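Lovastatin nonaketide synthase, polyketide synthase component (Aspergillus terreus, PDB 7CPX) builds the nonaketide backbone of lovastatin, condensing malonyl units iteratively with tailored reduction, dehydration and methylation as a homodimer working with LovC. Local coordinates at residues A[1015-1026]-A[1078-1089]; A[1039-1049]-A[1059-1068]. The protein carries 2 engineered substitutions. All blocks are in the same frame, centred on the assembly; numbering follows the deposited sequence.

Contact 1: A[1015-1026]-A[1078-1089]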
loop_
_atom_site.group_PDB
_atom_site.type_symbol
_atom_site.label_atom_id
_atom_site.label_comp_id
_atom_site.label_asym_id
_atom_site.label_seq_id
_atom_site.Cartn_x
_atom_site.Cartn_y
_atom_site.Cartn_z
ATOM N N LYS A 1015 12.734 15.220 -8.378
ATOM C CA LYS A 1015 14.143 14.873 -8.454
ATOM C C LYS A 1015 14.425 14.131 -9.752
ATOM O O LYS A 1015 13.603 13.333 -10.213
ATOM C CB LYS A 1015 14.557 14.001 -7.266
ATOM C CG LYS A 1015 14.288 14.620 -5.907
ATOM C CD LYS A 1015 15.087 15.894 -5.703
ATOM C CE LYS A 1015 14.985 16.388 -4.272
ATOM N NZ LYS A 1015 15.724 17.662 -4.073
ATOM N N GLN A 1016 15.586 14.403 -10.341
ATOM C CA GLN A 1016 16.077 13.654 -11.489
ATOM C C GLN A 1016 17.160 12.701 -11.005
ATOM O O GLN A 1016 18.140 13.131 -10.387
ATOM C CB GLN A 1016 16.622 14.584 -12.572
ATOM C CG GLN A 1016 17.176 13.844 -13.781
ATOM C CD GLN A 1016 17.576 14.773 -14.909
ATOM O OE1 GLN A 1016 17.554 15.994 -14.761
ATOM N NE2 GLN A 1016 17.945 14.196 -16.045
ATOM N N VAL A 1017 16.984 11.414 -11.289
ATOM C CA VAL A 1017 17.909 10.389 -10.814
ATOM C C VAL A 1017 19.145 10.404 -11.705
ATOM O O VAL A 1017 19.086 10.026 -12.877
ATOM C CB VAL A 1017 17.254 9.002 -10.793
ATOM C CG1 VAL A 1017 16.317 8.883 -9.617
ATOM C CG2 VAL A 1017 16.497 8.743 -12.080
ATOM N N LYS A 1018 20.271 10.852 -11.150
ATOM C CA LYS A 1018 21.533 10.751 -11.871
ATOM C C LYS A 1018 21.985 9.302 -11.975
ATOM O O LYS A 1018 22.590 8.909 -12.979
ATOM C CB LYS A 1018 22.606 11.586 -11.172
ATOM C CG LYS A 1018 22.218 13.036 -10.901
ATOM C CD LYS A 1018 22.837 13.990 -11.909
ATOM C CE LYS A 1018 22.289 13.765 -13.307
ATOM N NZ LYS A 1018 22.836 14.753 -14.276
ATOM N N LEU A 1019 21.698 8.502 -10.952
ATOM C CA LEU A 1019 22.110 7.108 -10.906
ATOM C C LEU A 1019 21.053 6.314 -10.154
ATOM O O LEU A 1019 20.401 6.839 -9.250
ATOM C CB LEU A 1019 23.474 6.958 -10.227
ATOM C CG LEU A 1019 24.574 6.286 -11.043
ATOM C CD1 LEU A 1019 25.893 6.358 -10.302
ATOM C CD2 LEU A 1019 24.201 4.852 -11.328
ATOM N N LEU A 1020 20.910 5.032 -10.505
ATOM C CA LEU A 1020 19.840 4.197 -9.953
ATOM C C LEU A 1020 20.401 2.802 -9.683
ATOM O O LEU A 1020 20.457 1.964 -10.582
ATOM C CB LEU A 1020 18.662 4.157 -10.918
ATOM C CG LEU A 1020 17.298 3.711 -10.395
ATOM C CD1 LEU A 1020 16.271 3.833 -11.504
ATOM C CD2 LEU A 1020 17.344 2.292 -9.870
ATOM N N GLU A 1021 20.821 2.559 -8.445
ATOM C CA GLU A 1021 21.275 1.242 -8.031
ATOM C C GLU A 1021 20.109 0.445 -7.467
ATOM O O GLU A 1021 19.185 0.998 -6.871
ATOM C CB GLU A 1021 22.371 1.344 -6.967
ATOM C CG GLU A 1021 23.484 2.332 -7.271
ATOM C CD GLU A 1021 24.340 2.629 -6.056
ATOM O OE1 GLU A 1021 24.216 1.902 -5.048
ATOM O OE2 GLU A 1021 25.134 3.593 -6.104
ATOM N N ILE A 1022 20.168 -0.867 -7.655
ATOM C CA ILE A 1022 19.265 -1.813 -7.015
ATOM C C ILE A 1022 20.121 -2.774 -6.208
ATOM O O ILE A 1022 20.922 -3.521 -6.777
ATOM C CB ILE A 1022 18.402 -2.567 -8.037
ATOM C CG1 ILE A 1022 17.297 -1.654 -8.560
ATOM C CG2 ILE A 1022 17.811 -3.807 -7.401
ATOM C CD1 ILE A 1022 16.521 -2.234 -9.710
ATOM N N LEU A 1023 19.932 -2.770 -4.895
ATOM C CA LEU A 1023 20.798 -3.470 -3.960
ATOM C C LEU A 1023 20.074 -4.655 -3.336
ATOM O O LEU A 1023 18.873 -4.585 -3.048
ATOM C CB LEU A 1023 21.275 -2.524 -2.855
ATOM C CG LEU A 1023 21.963 -1.239 -3.316
ATOM C CD1 LEU A 1023 22.188 -0.302 -2.142
ATOM C CD2 LEU A 1023 23.279 -1.559 -3.997
ATOM N N ASP A 1024 20.817 -5.744 -3.140
ATOM C CA ASP A 1024 20.325 -6.919 -2.421
ATOM C C ASP A 1024 18.970 -7.367 -2.954
ATOM O O ASP A 1024 18.105 -7.816 -2.199
ATOM C CB ASP A 1024 20.249 -6.643 -0.918
ATOM C CG ASP A 1024 20.040 -7.905 -0.102
ATOM O OD1 ASP A 1024 19.979 -8.999 -0.700
ATOM O OD2 ASP A 1024 19.936 -7.803 1.139
ATOM N N MET A 1025 18.774 -7.247 -4.262
ATOM C CA MET A 1025 17.509 -7.648 -4.854
ATOM C C MET A 1025 17.389 -9.164 -4.875
ATOM O O MET A 1025 18.359 -9.879 -5.138
ATOM C CB MET A 1025 17.374 -7.097 -6.268
ATOM C CG MET A 1025 16.118 -7.569 -6.974
ATOM S SD MET A 1025 15.700 -6.567 -8.406
ATOM C CE MET A 1025 14.148 -7.312 -8.895
ATOM N N SER A 1026 16.184 -9.651 -4.596
ATOM C CA SER A 1026 15.905 -11.078 -4.563
ATOM C C SER A 1026 14.601 -11.348 -5.294
ATOM O O SER A 1026 13.592 -10.689 -5.029
ATOM C CB SER A 1026 15.816 -11.589 -3.123
ATOM O OG SER A 1026 15.504 -12.969 -3.090
ATOM N N ALA A 1078 9.398 -10.524 -5.874
ATOM C CA ALA A 1078 10.761 -10.023 -5.798
ATOM C C ALA A 1078 10.843 -8.975 -4.700
ATOM O O ALA A 1078 9.829 -8.433 -4.261
ATOM C CB ALA A 1078 11.216 -9.435 -7.135
ATOM N N LYS A 1079 12.069 -8.684 -4.276
ATOM C CA LYS A 1079 12.299 -7.658 -3.271
ATOM C C LYS A 1079 13.713 -7.125 -3.433
ATOM O O LYS A 1079 14.559 -7.746 -4.079
ATOM C CB LYS A 1079 12.090 -8.197 -1.853
ATOM C CG LYS A 1079 13.022 -9.336 -1.480
ATOM C CD LYS A 1079 12.877 -9.713 -0.020
ATOM C CE LYS A 1079 13.801 -10.859 0.346
ATOM N NZ LYS A 1079 13.709 -11.220 1.786
ATOM N N GLY A 1080 13.955 -5.964 -2.832
ATOM C CA GLY A 1080 15.280 -5.373 -2.867
ATOM C C GLY A 1080 15.248 -3.947 -2.355
ATOM O O GLY A 1080 14.273 -3.517 -1.738
ATOM N N GLN A 1081 16.327 -3.220 -2.636
ATOM C CA GLN A 1081 16.440 -1.815 -2.283
ATOM C C GLN A 1081 16.832 -1.033 -3.525
ATOM O O GLN A 1081 17.381 -1.584 -4.476
ATOM C CB GLN A 1081 17.481 -1.587 -1.179
ATOM C CG GLN A 1081 17.523 -2.674 -0.118
ATOM C CD GLN A 1081 16.243 -2.760 0.683
ATOM O OE1 GLN A 1081 15.550 -1.762 0.872
ATOM N NE2 GLN A 1081 15.921 -3.957 1.157
ATOM N N LEU A 1082 16.546 0.262 -3.506
ATOM C CA LEU A 1082 16.930 1.176 -4.570
ATOM C C LEU A 1082 17.712 2.329 -3.964
ATOM O O LEU A 1082 17.258 2.948 -2.998
ATOM C CB LEU A 1082 15.705 1.708 -5.313
ATOM C CG LEU A 1082 14.898 0.687 -6.112
ATOM C CD1 LEU A 1082 13.414 0.933 -5.944
ATOM C CD2 LEU A 1082 15.273 0.762 -7.576
ATOM N N ALA A 1083 18.873 2.617 -4.532
ATOM C CA ALA A 1083 19.708 3.736 -4.121
ATOM C C ALA A 1083 19.779 4.704 -5.292
ATOM O O ALA A 1083 20.442 4.428 -6.296
ATOM C CB ALA A 1083 21.098 3.267 -3.701
ATOM N N LEU A 1084 19.088 5.827 -5.169
ATOM C CA LEU A 1084 19.008 6.821 -6.226
ATOM C C LEU A 1084 19.941 7.972 -5.885
ATOM O O LEU A 1084 19.800 8.598 -4.830
ATOM C CB LEU A 1084 17.578 7.334 -6.387
ATOM C CG LEU A 1084 16.500 6.410 -6.956
ATOM C CD1 LEU A 1084 16.491 5.063 -6.266
ATOM C CD2 LEU A 1084 15.148 7.083 -6.808
ATOM N N THR A 1085 20.902 8.229 -6.768
ATOM C CA THR A 1085 21.674 9.462 -6.744
ATOM C C THR A 1085 20.928 10.473 -7.601
ATOM O O THR A 1085 20.765 10.263 -8.808
ATOM C CB THR A 1085 23.090 9.235 -7.270
ATOM O OG1 THR A 1085 23.740 8.229 -6.483
ATOM C CG2 THR A 1085 23.902 10.523 -7.214
ATOM N N ILE A 1086 20.478 11.562 -6.976
ATOM C CA ILE A 1086 19.456 12.429 -7.542
ATOM C C ILE A 1086 19.940 13.871 -7.569
ATOM O O ILE A 1086 20.908 14.247 -6.903
ATOM C CB ILE A 1086 18.136 12.337 -6.749
ATOM C CG1 ILE A 1086 18.424 12.399 -5.245
ATOM C CG2 ILE A 1086 17.403 11.065 -7.100
ATOM C CD1 ILE A 1086 17.188 12.488 -4.384
ATOM N N GLU A 1087 19.238 14.680 -8.357
ATOM C CA GLU A 1087 19.431 16.119 -8.409
ATOM C C GLU A 1087 18.066 16.790 -8.472
ATOM O O GLU A 1087 17.049 16.156 -8.762
ATOM C CB GLU A 1087 20.295 16.530 -9.610
ATOM C CG GLU A 1087 19.685 16.201 -10.962
ATOM C CD GLU A 1087 20.559 16.653 -12.115
ATOM O OE1 GLU A 1087 21.644 17.215 -11.854
ATOM O OE2 GLU A 1087 20.163 16.448 -13.281
ATOM N N ASP A 1088 18.051 18.096 -8.197
ATOM C CA ASP A 1088 16.790 18.820 -8.097
ATOM C C ASP A 1088 16.028 18.861 -9.415
ATOM O O ASP A 1088 14.826 19.149 -9.410
ATOM C CB ASP A 1088 17.040 20.246 -7.606
ATOM C CG ASP A 1088 17.962 21.027 -8.523
ATOM O OD1 ASP A 1088 18.465 20.441 -9.505
ATOM O OD2 ASP A 1088 18.182 22.229 -8.264
ATOM N N VAL A 1089 16.686 18.587 -10.536
ATOM C CA VAL A 1089 16.024 18.642 -11.833
ATOM C C VAL A 1089 14.954 17.560 -11.898
ATOM O O VAL A 1089 13.808 17.828 -12.256
ATOM C CB VAL A 1089 17.031 18.489 -12.992
ATOM C CG1 VAL A 1089 16.319 18.587 -14.336
ATOM C CG2 VAL A 1089 18.133 19.539 -12.899
#
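Leu-1082 CD2 touches two neighbours on the opposing strand, Leu-1020 CD2 at 3.4 Å and Ile-1022 CG1 at 3.3 Å; the three side chains lie alongside one another and point the same way. Leu-1020 reaches this place because its CG stands anti to the backbone N (chi1 -162°). Further along the same face Val-1017 CG1 meets both Leu-1084 CD2 and Ile-1086 CG2, each at 3.5 Å, the side chains crossing at a slant. Helix 995-1012 covers this face through Met-1003 on Leu-1020 and Leu-1007 on Val-1017, and Phe-1062 packs on Ile-1022, Met-1025 and Leu-1082. The backbones run antiparallel, paired by two-way bonds at Glu-1021 with Ala-1083 and at Leu-1023 with Gln-1081. Where Lys-1018 and Leu-1019 both face Thr-1085 the register slips by one residue, and Leu-1019 N bonds to Thr-1085 O (2.9 Å). A second slip follows Leu-1023, beside Gly-1080, whose CA lies 3.8 Å from Met-1025 CA. The other face is more polar. Glu-1021 rests its OE1 over the methyl of Ala-1083, while its OE2 forms a salt bridge with Arg-2015 of the second subunit. At the outer end Lys-1018, its chain bent at chi2 (-102°) and chi3, folds across Glu-1087 and brings NZ to OE2 of that residue at 3.3 Å, a salt bridge whose hydrogen bond is weak. Strand 1075-1087 is paired here with 1016-1027, the N-terminal hotdog strand that continues to strand 1196-1206 of the C-terminal hotdog in the dehydratase domain, their apolar face lying against the long hotdog helix and the slip at Lys-1018 and Leu-1019 forming a classic beta bulge.

Contact 2: A[1039-1049]-A[1059-1068]; sequences LVELNLTADVS and TISFKIDSCL
Leu-1044 CD1 meets Ile-1064 CD1 at 3.5 Å, and the same methyl lies 3.9 Å from Phe-1062 CB, near the plane of the phenyl ring at its edge. With CG anti to the backbone N (chi1 168°), Leu-1044 turns its branch toward the opposing strand. Ile-1064 CD1 also lies in the ring plane, so both methyls meet the rim of Phe-1062. Beyond this cluster Ala-1046 CB touches Ile-1060 CG2 (3.8 Å), and at the other end Leu-1042 CD2 lies against Ser-1066 CB (3.6 Å). This close-packed face turns to helix 995-1012, with Ala-1005 on Leu-1044 and Ile-1009 on Ala-1046. Strands 1040-1052 and 1057-1067 form a beta hairpin of the N-terminal hotdog fold, a curved antiparallel sheet wrapped round a helix; paired backbone bonds join Glu-1041 with Cys-1067, Asn-1043 with Asp-1065, and Thr-1045 with Lys-1063. Side chains on the other face touch one another sparsely across the hairpin: those of Glu-1041 and Cys-1067 come no closer than CB to CB, 4.2 Å. Several of its polar groups find partners elsewhere, some of them on the second subunit. Glu-1041 OE2 makes a salt bridge with Arg-941 of that subunit, and Lys-1063 NZ gives a hydrogen bond to Val-1048 O of the same neighbour. Asp-1047 OD1 bonds to Ser-967 OG within its own chain. The pairing slackens toward the partly exposed turn end, where the bond from Ser-1061 N to Asp-1047 O is bent (129°) and weak, and Ser-1049 OG donates a weak bond to Thr-1059 O at 3.1 Å.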
loop_
_atom_site.group_PDB
_atom_site.type_symbol
_atom_site.label_atom_id
_atom_site.label_comp_id
_atom_site.label_asym_id
_atom_site.label_seq_id
_atom_site.Cartn_x
_atom_site.Cartn_y
_atom_site.Cartn_z
ATOM N N LEU A 1039 -4.516 -13.192 -15.942
ATOM C CA LEU A 1039 -4.130 -11.994 -15.209
ATOM C C LEU A 1039 -3.377 -12.394 -13.948
ATOM O O LEU A 1039 -3.893 -13.154 -13.123
ATOM C CB LEU A 1039 -5.355 -11.157 -14.849
ATOM C CG LEU A 1039 -6.009 -10.362 -15.979
ATOM C CD1 LEU A 1039 -7.341 -9.801 -15.517
ATOM C CD2 LEU A 1039 -5.101 -9.237 -16.448
ATOM N N VAL A 1040 -2.160 -11.883 -13.806
ATOM C CA VAL A 1040 -1.350 -12.069 -12.610
ATOM C C VAL A 1040 -1.173 -10.702 -11.970
ATOM O O VAL A 1040 -0.659 -9.775 -12.605
ATOM C CB VAL A 1040 0.007 -12.709 -12.935
ATOM C CG1 VAL A 1040 0.852 -12.834 -11.681
ATOM C CG2 VAL A 1040 -0.192 -14.070 -13.580
ATOM N N GLU A 1041 -1.610 -10.571 -10.723
ATOM C CA GLU A 1041 -1.525 -9.288 -10.043
ATOM C C GLU A 1041 -0.095 -9.028 -9.596
ATOM O O GLU A 1041 0.523 -9.869 -8.938
ATOM C CB GLU A 1041 -2.467 -9.257 -8.843
ATOM C CG GLU A 1041 -2.409 -7.962 -8.050
ATOM C CD GLU A 1041 -3.477 -7.886 -6.979
ATOM O OE1 GLU A 1041 -4.410 -8.712 -7.014
ATOM O OE2 GLU A 1041 -3.382 -7.002 -6.103
ATOM N N LEU A 1042 0.427 -7.860 -9.960
ATOM C CA LEU A 1042 1.732 -7.390 -9.520
ATOM C C LEU A 1042 1.539 -6.081 -8.773
ATOM O O LEU A 1042 1.016 -5.110 -9.333
ATOM C CB LEU A 1042 2.682 -7.195 -10.704
ATOM C CG LEU A 1042 3.048 -8.447 -11.500
ATOM C CD1 LEU A 1042 4.024 -8.095 -12.603
ATOM C CD2 LEU A 1042 3.639 -9.511 -10.598
ATOM N N ASN A 1043 1.960 -6.057 -7.514
ATOM C CA ASN A 1043 1.883 -4.870 -6.675
ATOM C C ASN A 1043 3.297 -4.517 -6.247
ATOM O O ASN A 1043 3.893 -5.214 -5.421
ATOM C CB ASN A 1043 0.979 -5.112 -5.468
ATOM C CG ASN A 1043 -0.359 -5.709 -5.854
ATOM O OD1 ASN A 1043 -0.844 -6.640 -5.216
ATOM N ND2 ASN A 1043 -0.959 -5.179 -6.914
ATOM N N LEU A 1044 3.844 -3.456 -6.825
ATOM C CA LEU A 1044 5.180 -2.990 -6.468
ATOM C C LEU A 1044 5.033 -1.946 -5.373
ATOM O O LEU A 1044 4.605 -0.819 -5.627
ATOM C CB LEU A 1044 5.908 -2.430 -7.682
ATOM C CG LEU A 1044 7.191 -1.654 -7.367
ATOM C CD1 LEU A 1044 8.033 -2.384 -6.340
ATOM C CD2 LEU A 1044 7.999 -1.424 -8.625
ATOM N N THR A 1045 5.380 -2.329 -4.149
ATOM C CA THR A 1045 5.366 -1.422 -3.012
ATOM C C THR A 1045 6.781 -0.906 -2.790
ATOM O O THR A 1045 7.691 -1.689 -2.502
ATOM C CB THR A 1045 4.848 -2.129 -1.761
ATOM O OG1 THR A 1045 3.555 -2.687 -2.023
ATOM C CG2 THR A 1045 4.757 -1.156 -0.598
ATOM N N ALA A 1046 6.961 0.403 -2.923
ATOM C CA ALA A 1046 8.260 1.046 -2.790
ATOM C C ALA A 1046 8.164 2.114 -1.713
ATOM O O ALA A 1046 7.373 3.053 -1.833
ATOM C CB ALA A 1046 8.709 1.658 -4.117
ATOM N N ASP A 1047 8.975 1.978 -0.673
ATOM C CA ASP A 1047 8.941 2.863 0.480
ATOM C C ASP A 1047 10.322 3.470 0.655
ATOM O O ASP A 1047 11.289 2.749 0.919
ATOM C CB ASP A 1047 8.522 2.090 1.727
ATOM C CG ASP A 1047 7.513 1.010 1.414
ATOM O OD1 ASP A 1047 6.321 1.337 1.234
ATOM O OD2 ASP A 1047 7.919 -0.166 1.317
ATOM N N VAL A 1048 10.416 4.790 0.507
ATOM C CA VAL A 1048 11.701 5.477 0.571
ATOM C C VAL A 1048 12.110 5.535 2.040
ATOM O O VAL A 1048 11.686 6.419 2.785
ATOM C CB VAL A 1048 11.647 6.869 -0.062
ATOM C CG1 VAL A 1048 10.404 7.602 0.360
ATOM C CG2 VAL A 1048 12.871 7.667 0.324
ATOM N N SER A 1049 12.941 4.579 2.458
ATOM C CA SER A 1049 13.422 4.557 3.831
ATOM C C SER A 1049 14.333 5.736 4.137
ATOM O O SER A 1049 14.494 6.090 5.309
ATOM C CB SER A 1049 14.158 3.247 4.104
ATOM O OG SER A 1049 15.238 3.075 3.202
ATOM N N THR A 1059 17.074 6.158 -0.556
ATOM C CA THR A 1059 17.023 4.720 -0.332
ATOM C C THR A 1059 15.571 4.277 -0.213
ATOM O O THR A 1059 14.821 4.801 0.620
ATOM C CB THR A 1059 17.800 4.330 0.925
ATOM O OG1 THR A 1059 19.129 4.855 0.852
ATOM C CG2 THR A 1059 17.867 2.816 1.058
ATOM N N ILE A 1060 15.192 3.303 -1.039
ATOM C CA ILE A 1060 13.804 2.884 -1.193
ATOM C C ILE A 1060 13.709 1.366 -1.170
ATOM O O ILE A 1060 14.120 0.698 -2.120
ATOM C CB ILE A 1060 13.207 3.430 -2.505
ATOM C CG1 ILE A 1060 13.579 4.901 -2.700
ATOM C CG2 ILE A 1060 11.700 3.260 -2.515
ATOM C CD1 ILE A 1060 13.091 5.473 -4.008
ATOM N N SER A 1061 13.154 0.809 -0.101
ATOM C CA SER A 1061 12.904 -0.625 -0.080
ATOM C C SER A 1061 11.707 -0.947 -0.963
ATOM O O SER A 1061 10.624 -0.385 -0.793
ATOM C CB SER A 1061 12.652 -1.101 1.349
ATOM O OG SER A 1061 13.755 -0.807 2.187
ATOM N N PHE A 1062 11.902 -1.861 -1.912
ATOM C CA PHE A 1062 10.869 -2.182 -2.882
ATOM C C PHE A 1062 10.574 -3.672 -2.842
ATOM O O PHE A 1062 11.456 -4.493 -2.581
ATOM C CB PHE A 1062 11.273 -1.758 -4.303
ATOM C CG PHE A 1062 12.298 -2.652 -4.940
ATOM C CD1 PHE A 1062 11.905 -3.715 -5.727
ATOM C CD2 PHE A 1062 13.650 -2.420 -4.767
ATOM C CE1 PHE A 1062 12.836 -4.540 -6.322
ATOM C CE2 PHE A 1062 14.589 -3.240 -5.361
ATOM C CZ PHE A 1062 14.181 -4.304 -6.139
ATOM N N LYS A 1063 9.309 -4.003 -3.091
ATOM C CA LYS A 1063 8.831 -5.382 -3.072
ATOM C C LYS A 1063 7.777 -5.529 -4.159
ATOM O O LYS A 1063 6.727 -4.882 -4.098
ATOM C CB LYS A 1063 8.249 -5.751 -1.708
ATOM C CG LYS A 1063 9.189 -5.520 -0.542
ATOM C CD LYS A 1063 8.515 -5.849 0.778
ATOM C CE LYS A 1063 9.409 -5.519 1.959
ATOM N NZ LYS A 1063 10.668 -6.309 1.940
ATOM N N ILE A 1064 8.059 -6.367 -5.152
ATOM C CA ILE A 1064 7.079 -6.719 -6.178
ATOM C C ILE A 1064 6.367 -7.963 -5.656
ATOM O O ILE A 1064 6.869 -9.082 -5.758
ATOM C CB ILE A 1064 7.725 -6.954 -7.540
ATOM C CG1 ILE A 1064 8.282 -5.653 -8.116
ATOM C CG2 ILE A 1064 6.718 -7.559 -8.498
ATOM C CD1 ILE A 1064 9.607 -5.255 -7.537
ATOM N N ASP A 1065 5.198 -7.757 -5.058
ATOM C CA ASP A 1065 4.351 -8.868 -4.664
ATOM C C ASP A 1065 3.556 -9.362 -5.863
ATOM O O ASP A 1065 3.125 -8.579 -6.713
ATOM C CB ASP A 1065 3.404 -8.440 -3.547
ATOM C CG ASP A 1065 4.129 -7.786 -2.388
ATOM O OD1 ASP A 1065 5.288 -8.165 -2.121
ATOM O OD2 ASP A 1065 3.539 -6.892 -1.743
ATOM N N SER A 1066 3.358 -10.676 -5.929
ATOM C CA SER A 1066 2.688 -11.281 -7.068
ATOM C C SER A 1066 1.613 -12.246 -6.596
ATOM O O SER A 1066 1.751 -12.906 -5.563
ATOM C CB SER A 1066 3.673 -12.020 -7.977
ATOM O OG SER A 1066 4.414 -12.982 -7.250
ATOM N N CYS A 1067 0.541 -12.315 -7.378
ATOM C CA CYS A 1067 -0.534 -13.278 -7.166
ATOM C C CYS A 1067 -0.929 -13.843 -8.520
ATOM O O CYS A 1067 -1.477 -13.121 -9.357
ATOM C CB CYS A 1067 -1.741 -12.633 -6.487
ATOM S SG CYS A 1067 -3.079 -13.792 -6.177
ATOM N N LEU A 1068 -0.651 -15.131 -8.730
ATOM C CA LEU A 1068 -0.878 -15.731 -10.041
ATOM C C LEU A 1068 -2.356 -15.758 -10.406
ATOM O O LEU A 1068 -2.713 -15.462 -11.553
ATOM C CB LEU A 1068 -0.300 -17.145 -10.071
ATOM C CG LEU A 1068 1.147 -17.269 -9.586
ATOM C CD1 LEU A 1068 1.669 -18.679 -9.805
ATOM C CD2 LEU A 1068 2.042 -16.252 -10.277
#

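In the fold
Contacts 1 and 2 lie about 15 Å apart, centre to centre, in the N-terminal hotdog fold of the dehydratase domain. Along the chain, strand 1016-1027 comes first, then the hairpin of contact 2, then strand 1075-1087, which returns beside the first to make contact 1. Across the sheet the order is 1040-1052, 1057-1067, 1075-1087, 1016-1027, so the two contacts are adjacent strand pairs. Their common seam joins 1057-1067 to 1075-1087, with Leu-1082 N 2.8 Å from Ile-1060 O and Gln-1081 OE1 hydrogen-bonded to Ser-1061 OG. Both put apolar faces on helix 995-1012, and both reach the second subunit, so this hotdog fold takes part in the homodimer interface.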